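Long-range contacts in hypothetical protein Atu3615 (Agrobacterium tumefaciens str. C58, PDB 1ZNP), which is of unknown function but belongs to the cupin superfamily of beta-barrel proteins, in the DUF985 family: residues Val58-Glu63 with Phe130-Met135; Pro72-Leu77 with Glu112-Phe117. One frame throughout, in Å; residues are numbered along the deposited sequence.

Contact 1 of 2, residues Val58-Glu63 with Phe130-Met135; sequences VTDAVE and FSSFVM
S132 sits opposite T59 and D60 and makes both hydrogen bonds of this contact, one through its carbonyl and one through its hydroxyl. The S132 CB lies 3.4 Å from T59 OG1 and slightly nearer D60 OD2. With chi1 at -63° the hydroxyl swings beside the backbone N and over to the aspartate, where S132 OG donates to D60 OD1 at 2.8 Å. The hydroxyl arrives on the syn side of that oxygen, 22° out of the carboxylate plane. The other oxygen, OD2, forms a salt bridge with R37, so the carboxylate joins the serine to the loop that carries the arginine. Next to this, V58 and F133 are a non-hydrogen-bonded antiparallel pair of the small two-stranded sheet 56-58/133-135, which is separate from the large mixed sheet of this cupin-family chain. T59 N donates to S132 O at 3.0 Å as the strand gives way to loop, and the same carbonyl takes a CA-H...O contact from V58 CA at 3.3 Å. On the flank, the T59 methyl CG2 touches V134 CG2 at 4.0 Å, the two side chains crossing at about a right angle.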
ATOM      1  N   VAL A  58      16.230  -7.915  -0.729  1.00 19.73           N
ATOM      2  CA  VAL A  58      16.791  -8.991   0.058  1.00 20.16           C
ATOM      3  C   VAL A  58      16.294 -10.200  -0.727  1.00 23.04           C
ATOM      4  O   VAL A  58      15.102 -10.511  -0.721  1.00 24.09           O
ATOM      5  CB  VAL A  58      16.225  -8.972   1.484  1.00 19.69           C
ATOM      6  CG1 VAL A  58      16.866 -10.057   2.310  1.00 15.42           C
ATOM      7  CG2 VAL A  58      16.469  -7.599   2.117  1.00 18.64           C
ATOM      8  N   THR A  59      17.221 -10.861  -1.416  1.00 23.83           N
ATOM      9  CA  THR A  59      16.902 -11.983  -2.294  1.00 25.15           C
ATOM     10  C   THR A  59      16.191 -13.206  -1.758  1.00 26.17           C
ATOM     11  O   THR A  59      15.343 -13.769  -2.445  1.00 29.08           O
ATOM     12  CB  THR A  59      18.169 -12.506  -3.026  1.00 25.74           C
ATOM     13  OG1 THR A  59      19.060 -13.108  -2.078  1.00 26.85           O
ATOM     14  CG2 THR A  59      18.888 -11.370  -3.748  1.00 22.77           C
ATOM     15  N   ASP A  60      16.508 -13.621  -0.539  1.00 25.60           N
ATOM     16  CA  ASP A  60      15.922 -14.845  -0.006  1.00 23.86           C
ATOM     17  C   ASP A  60      15.256 -14.760   1.353  1.00 23.18           C
ATOM     18  O   ASP A  60      15.210 -15.743   2.096  1.00 22.72           O
ATOM     19  CB  ASP A  60      17.012 -15.901   0.048  1.00 23.93           C
ATOM     20  CG  ASP A  60      18.298 -15.369   0.678  1.00 24.49           C
ATOM     21  OD1 ASP A  60      19.385 -15.795   0.246  1.00 24.89           O
ATOM     22  OD2 ASP A  60      18.223 -14.536   1.607  1.00 21.89           O
ATOM     23  N   ALA A  61      14.733 -13.592   1.685  1.00 22.04           N
ATOM     24  CA  ALA A  61      14.085 -13.443   2.970  1.00 18.75           C
ATOM     25  C   ALA A  61      13.107 -12.295   2.937  1.00 17.79           C
ATOM     26  O   ALA A  61      13.300 -11.327   2.199  1.00 15.11           O
ATOM     27  CB  ALA A  61      15.121 -13.210   4.050  1.00 15.99           C
ATOM     28  N   VAL A  62      12.056 -12.445   3.738  1.00 16.05           N
ATOM     29  CA  VAL A  62      11.001 -11.469   3.902  1.00 15.98           C
ATOM     30  C   VAL A  62      11.439 -10.434   4.949  1.00 17.41           C
ATOM     31  O   VAL A  62      11.934 -10.782   6.028  1.00 14.64           O
ATOM     32  CB  VAL A  62       9.720 -12.148   4.425  1.00 15.73           C
ATOM     33  CG1 VAL A  62       8.681 -11.099   4.811  1.00 13.73           C
ATOM     34  CG2 VAL A  62       9.171 -13.094   3.377  1.00 17.95           C
ATOM     35  N   GLU A  63      11.243  -9.166   4.637  1.00 17.25           N
ATOM     36  CA  GLU A  63      11.599  -8.121   5.565  1.00 19.69           C
ATOM     37  C   GLU A  63      10.345  -7.374   6.006  1.00 20.31           C
ATOM     38  O   GLU A  63       9.512  -7.003   5.185  1.00 21.43           O
ATOM     39  CB  GLU A  63      12.588  -7.158   4.912  1.00 23.05           C
ATOM     40  CG  GLU A  63      12.952  -5.976   5.796  1.00 29.36           C
ATOM     41  CD  GLU A  63      14.265  -5.337   5.398  1.00 31.19           C
ATOM     42  OE1 GLU A  63      14.501  -5.185   4.181  1.00 33.58           O
ATOM     43  OE2 GLU A  63      15.050  -4.983   6.306  1.00 32.83           O
ATOM     44  N   PHE A 130      24.375  -9.776   3.880  1.00 21.80           N
ATOM     45  CA  PHE A 130      24.751  -8.961   2.736  1.00 21.44           C
ATOM     46  C   PHE A 130      25.025  -9.821   1.504  1.00 21.74           C
ATOM     47  O   PHE A 130      25.025  -9.323   0.380  1.00 20.61           O
ATOM     48  CB  PHE A 130      25.942  -8.072   3.079  1.00 22.49           C
ATOM     49  CG  PHE A 130      25.578  -6.868   3.894  1.00 23.34           C
ATOM     50  CD1 PHE A 130      25.776  -6.849   5.270  1.00 23.74           C
ATOM     51  CD2 PHE A 130      25.004  -5.754   3.287  1.00 25.24           C
ATOM     52  CE1 PHE A 130      25.407  -5.743   6.031  1.00 24.76           C
ATOM     53  CE2 PHE A 130      24.632  -4.640   4.041  1.00 24.37           C
ATOM     54  CZ  PHE A 130      24.835  -4.636   5.415  1.00 24.71           C
ATOM     55  N   SER A 131      25.243 -11.119   1.709  1.00 23.27           N
ATOM     56  CA  SER A 131      25.450 -12.020   0.574  1.00 24.17           C
ATOM     57  C   SER A 131      24.101 -12.238  -0.127  1.00 23.54           C
ATOM     58  O   SER A 131      24.020 -12.906  -1.160  1.00 22.98           O
ATOM     59  CB  SER A 131      26.023 -13.359   1.034  1.00 22.90           C
ATOM     60  OG  SER A 131      25.657 -13.645   2.369  1.00 29.84           O
ATOM     61  N   SER A 132      23.048 -11.668   0.448  1.00 21.98           N
ATOM     62  CA  SER A 132      21.702 -11.772  -0.113  1.00 25.51           C
ATOM     63  C   SER A 132      21.109 -10.368  -0.237  1.00 26.62           C
ATOM     64  O   SER A 132      19.896 -10.165  -0.129  1.00 27.72           O
ATOM     65  CB  SER A 132      20.824 -12.630   0.792  1.00 25.17           C
ATOM     66  OG  SER A 132      21.342 -13.943   0.862  1.00 28.51           O
ATOM     67  N   PHE A 133      21.996  -9.408  -0.462  1.00 26.70           N
ATOM     68  CA  PHE A 133      21.640  -8.009  -0.587  1.00 25.13           C
ATOM     69  C   PHE A 133      22.062  -7.533  -1.968  1.00 26.18           C
ATOM     70  O   PHE A 133      23.186  -7.783  -2.400  1.00 26.08           O
ATOM     71  CB  PHE A 133      22.387  -7.215   0.472  1.00 24.45           C
ATOM     72  CG  PHE A 133      22.026  -5.768   0.515  1.00 25.32           C
ATOM     73  CD1 PHE A 133      20.874  -5.346   1.183  1.00 23.72           C
ATOM     74  CD2 PHE A 133      22.835  -4.817  -0.106  1.00 23.92           C
ATOM     75  CE1 PHE A 133      20.525  -4.001   1.234  1.00 23.90           C
ATOM     76  CE2 PHE A 133      22.496  -3.463  -0.067  1.00 26.29           C
ATOM     77  CZ  PHE A 133      21.333  -3.051   0.609  1.00 24.72           C
ATOM     78  N   VAL A 134      21.158  -6.856  -2.664  1.00 27.94           N
ATOM     79  CA  VAL A 134      21.457  -6.342  -3.990  1.00 29.20           C
ATOM     80  C   VAL A 134      20.760  -5.016  -4.203  1.00 31.26           C
ATOM     81  O   VAL A 134      19.578  -4.862  -3.883  1.00 32.31           O
ATOM     82  CB  VAL A 134      20.978  -7.280  -5.098  1.00 28.40           C
ATOM     83  CG1 VAL A 134      21.398  -6.717  -6.449  1.00 27.75           C
ATOM     84  CG2 VAL A 134      21.534  -8.666  -4.888  1.00 27.79           C
HETATM   85  N   MSE A 135      21.489  -4.060  -4.760  1.00 33.96           N
HETATM   86  CA  MSE A 135      20.927  -2.748  -5.026  1.00 36.71           C
HETATM   87  C   MSE A 135      20.784  -2.525  -6.512  1.00 36.25           C
HETATM   88  O   MSE A 135      21.428  -3.202  -7.317  1.00 35.37           O
HETATM   89  CB  MSE A 135      21.824  -1.666  -4.444  1.00 40.26           C
HETATM   90  CG  MSE A 135      21.870  -1.692  -2.947  1.00 47.16           C
HETATM   91 SE   MSE A 135      23.071  -0.378  -2.286  1.00 61.03          SE
HETATM   92  CE  MSE A 135      21.985   1.199  -2.633  1.00 52.69           C
TER

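Contact 2 of 2, residues Pro72-Leu77 with Glu112-Phe117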
ATOM      1  N   PRO A  72       5.845   9.893   9.276  1.00 22.46           N
ATOM      2  CA  PRO A  72       5.622   8.615   8.595  1.00 22.13           C
ATOM      3  C   PRO A  72       6.605   8.456   7.450  1.00 20.24           C
ATOM      4  O   PRO A  72       7.368   9.371   7.143  1.00 22.98           O
ATOM      5  CB  PRO A  72       4.174   8.715   8.116  1.00 21.58           C
ATOM      6  CG  PRO A  72       3.949  10.205   7.986  1.00 24.16           C
ATOM      7  CD  PRO A  72       4.643  10.744   9.213  1.00 21.90           C
ATOM      8  N   ILE A  73       6.582   7.295   6.817  1.00 18.73           N
ATOM      9  CA  ILE A  73       7.473   7.020   5.708  1.00 17.67           C
ATOM     10  C   ILE A  73       6.697   6.552   4.490  1.00 18.65           C
ATOM     11  O   ILE A  73       5.596   6.018   4.600  1.00 16.60           O
ATOM     12  CB  ILE A  73       8.517   5.920   6.097  1.00 18.51           C
ATOM     13  CG1 ILE A  73       9.837   6.574   6.513  1.00 17.44           C
ATOM     14  CG2 ILE A  73       8.719   4.924   4.946  1.00 17.79           C
ATOM     15  CD1 ILE A  73      10.912   5.583   6.916  1.00 16.12           C
ATOM     16  N   ALA A  74       7.276   6.782   3.317  1.00 19.24           N
ATOM     17  CA  ALA A  74       6.669   6.313   2.090  1.00 18.84           C
ATOM     18  C   ALA A  74       7.536   5.112   1.702  1.00 20.46           C
ATOM     19  O   ALA A  74       8.729   5.257   1.410  1.00 18.32           O
ATOM     20  CB  ALA A  74       6.726   7.370   1.041  1.00 17.78           C
ATOM     21  N   LEU A  75       6.935   3.926   1.751  1.00 19.98           N
ATOM     22  CA  LEU A  75       7.617   2.682   1.419  1.00 19.11           C
ATOM     23  C   LEU A  75       7.112   2.220   0.057  1.00 19.71           C
ATOM     24  O   LEU A  75       5.908   2.066  -0.147  1.00 20.40           O
ATOM     25  CB  LEU A  75       7.326   1.628   2.486  1.00 17.34           C
ATOM     26  CG  LEU A  75       8.155   0.348   2.433  1.00 19.19           C
ATOM     27  CD1 LEU A  75       9.614   0.657   2.623  1.00 20.35           C
ATOM     28  CD2 LEU A  75       7.699  -0.584   3.527  1.00 22.30           C
ATOM     29  N   HIS A  76       8.039   2.014  -0.872  1.00 20.09           N
ATOM     30  CA  HIS A  76       7.710   1.601  -2.227  1.00 18.57           C
ATOM     31  C   HIS A  76       8.156   0.171  -2.480  1.00 18.33           C
ATOM     32  O   HIS A  76       9.302  -0.180  -2.207  1.00 19.16           O
ATOM     33  CB  HIS A  76       8.391   2.543  -3.213  1.00 18.12           C
ATOM     34  CG  HIS A  76       8.195   3.996  -2.891  1.00 22.81           C
ATOM     35  ND1 HIS A  76       6.989   4.646  -3.061  1.00 22.51           N
ATOM     36  CD2 HIS A  76       9.051   4.920  -2.389  1.00 21.03           C
ATOM     37  CE1 HIS A  76       7.113   5.905  -2.679  1.00 20.16           C
ATOM     38  NE2 HIS A  76       8.351   6.097  -2.268  1.00 20.04           N
ATOM     39  N   LEU A  77       7.245  -0.651  -2.996  1.00 18.63           N
ATOM     40  CA  LEU A  77       7.544  -2.046  -3.288  1.00 19.16           C
ATOM     41  C   LEU A  77       7.299  -2.374  -4.753  1.00 20.16           C
ATOM     42  O   LEU A  77       6.318  -1.924  -5.346  1.00 19.74           O
ATOM     43  CB  LEU A  77       6.675  -2.983  -2.442  1.00 18.69           C
ATOM     44  CG  LEU A  77       6.607  -2.798  -0.929  1.00 18.60           C
ATOM     45  CD1 LEU A  77       6.121  -4.113  -0.308  1.00 14.76           C
ATOM     46  CD2 LEU A  77       7.984  -2.413  -0.374  1.00 18.12           C
ATOM     47  N   GLU A 112      11.518   6.703   1.936  1.00 21.76           N
ATOM     48  CA  GLU A 112      11.941   8.054   2.252  1.00 26.08           C
ATOM     49  C   GLU A 112      11.082   8.563   3.402  1.00 26.17           C
ATOM     50  O   GLU A 112       9.914   8.190   3.531  1.00 28.57           O
ATOM     51  CB  GLU A 112      11.795   8.971   1.029  1.00 26.52           C
ATOM     52  CG  GLU A 112      10.388   9.037   0.487  1.00 33.32           C
ATOM     53  CD  GLU A 112      10.194   8.278  -0.832  1.00 37.57           C
ATOM     54  OE1 GLU A 112       9.076   8.384  -1.398  1.00 39.50           O
ATOM     55  OE2 GLU A 112      11.138   7.589  -1.300  1.00 33.51           O
ATOM     56  N   SER A 113      11.676   9.388   4.251  1.00 24.36           N
ATOM     57  CA  SER A 113      10.962   9.963   5.381  1.00 25.59           C
ATOM     58  C   SER A 113      10.112  11.116   4.851  1.00 25.50           C
ATOM     59  O   SER A 113      10.514  11.804   3.914  1.00 26.16           O
ATOM     60  CB  SER A 113      11.962  10.485   6.421  1.00 25.62           C
ATOM     61  OG  SER A 113      11.296  11.100   7.507  1.00 27.37           O
ATOM     62  N   LEU A 114       8.942  11.327   5.441  1.00 25.21           N
ATOM     63  CA  LEU A 114       8.072  12.407   4.998  1.00 25.63           C
ATOM     64  C   LEU A 114       8.200  13.637   5.888  1.00 26.20           C
ATOM     65  O   LEU A 114       7.428  14.583   5.775  1.00 29.85           O
ATOM     66  CB  LEU A 114       6.622  11.927   4.959  1.00 23.86           C
ATOM     67  CG  LEU A 114       6.429  10.703   4.066  1.00 24.91           C
ATOM     68  CD1 LEU A 114       4.974  10.282   4.057  1.00 24.72           C
ATOM     69  CD2 LEU A 114       6.886  11.021   2.656  1.00 23.97           C
ATOM     70  N   GLY A 115       9.187  13.615   6.773  1.00 25.71           N
ATOM     71  CA  GLY A 115       9.419  14.735   7.662  1.00 24.98           C
ATOM     72  C   GLY A 115      10.907  14.851   7.924  1.00 26.51           C
ATOM     73  O   GLY A 115      11.720  14.578   7.038  1.00 27.14           O
ATOM     74  N   ASP A 116      11.270  15.238   9.141  1.00 26.69           N
ATOM     75  CA  ASP A 116      12.670  15.399   9.511  1.00 27.84           C
ATOM     76  C   ASP A 116      13.382  14.071   9.697  1.00 27.28           C
ATOM     77  O   ASP A 116      14.561  13.939   9.371  1.00 28.47           O
ATOM     78  CB  ASP A 116      12.761  16.229  10.785  1.00 29.95           C
ATOM     79  CG  ASP A 116      12.259  17.641  10.579  1.00 33.17           C
ATOM     80  OD1 ASP A 116      12.044  18.359  11.579  1.00 34.31           O
ATOM     81  OD2 ASP A 116      12.082  18.035   9.402  1.00 35.31           O
ATOM     82  N   PHE A 117      12.667  13.090  10.231  1.00 26.62           N
ATOM     83  CA  PHE A 117      13.250  11.777  10.432  1.00 23.88           C
ATOM     84  C   PHE A 117      12.202  10.748  10.791  1.00 21.43           C
ATOM     85  O   PHE A 117      11.104  11.076  11.231  1.00 20.95           O
ATOM     86  CB  PHE A 117      14.296  11.799  11.551  1.00 25.67           C
ATOM     87  CG  PHE A 117      13.702  11.871  12.931  1.00 26.27           C
ATOM     88  CD1 PHE A 117      13.600  13.090  13.594  1.00 27.64           C
ATOM     89  CD2 PHE A 117      13.209  10.728  13.550  1.00 26.47           C
ATOM     90  CE1 PHE A 117      13.011  13.171  14.862  1.00 27.87           C
ATOM     91  CE2 PHE A 117      12.617  10.799  14.814  1.00 28.63           C
ATOM     92  CZ  PHE A 117      12.519  12.031  15.473  1.00 26.54           C
TER
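A74 and E112 form a hydrogen-bonded antiparallel pair in the close-packed part of the contact. A74 N donates to E112 O at 3.0 Å, nearly straight with 170° at the hydrogen, while E112 N returns a longer, more bent bond to A74 O. The next pair, I73 with S113, is non-hydrogen-bonded and brings the CA atoms to 4.6 Å; CG1 of I73 lies 3.4 Å from E112 O and also packs against S113 CA. On the face that carries A74, the E112 side chain starts between its backbone N and carbonyl carbon (chi1 58°), bends at chi2 and passes the A74 methyl to reach the histidine. There H76 NE2 donates to E112 OE1 at 2.6 Å. The carboxylate oxygen lies in the ring plane, but the N-H comes from above the carboxylate plane, the two planes being 40° apart. At the far side of the ring H76 ND1 bonds to T86, so both ring nitrogens have partners and the imidazole is fixed in rotation. On this same face the second subunit packs close, its G96 on A74, R98 on H76 and E95 on L114. The grip slackens toward P72, where strand 108-113 has ended and the partly exposed L114 continues the contact. L114 N still donates to P72 O at 3.0 Å, but the side chains meet by apolar touches alone: L114 CD1 reaches P72 CG at 4.1 Å, crossing it at about a right angle, and CD2 rests on the A74 methyl. Strand 108-113, outermost in the large sheet within this chain, thus pairs with 73-78; antiparallel pairs of this kind build the beta-barrel of the cupin superfamily, consistent with the family assignment.

In the fold
From the N terminus the chain runs through a short helix, the strands 24-30 and 41-48 and the short strand 56-58, at whose end contact 1 opens its loop. Strand 63-68 then leads to 72-77, the start of contact 2. That inner loop passes through strands 85-89 and 97-103 and closes when 108-113 returns to pair with 73-78. The chain continues through strand 117-124 to 130-135, which closes contact 1 around the whole of contact 2. The contacts therefore nest without crossing. Contact 2 joins 73-78 to 108-113 at one end of the large sheet; contact 1 joins the loop before 63-68 to the segment after 117-124. Their centres lie 21 Å apart, on opposite sides of the chain's centre.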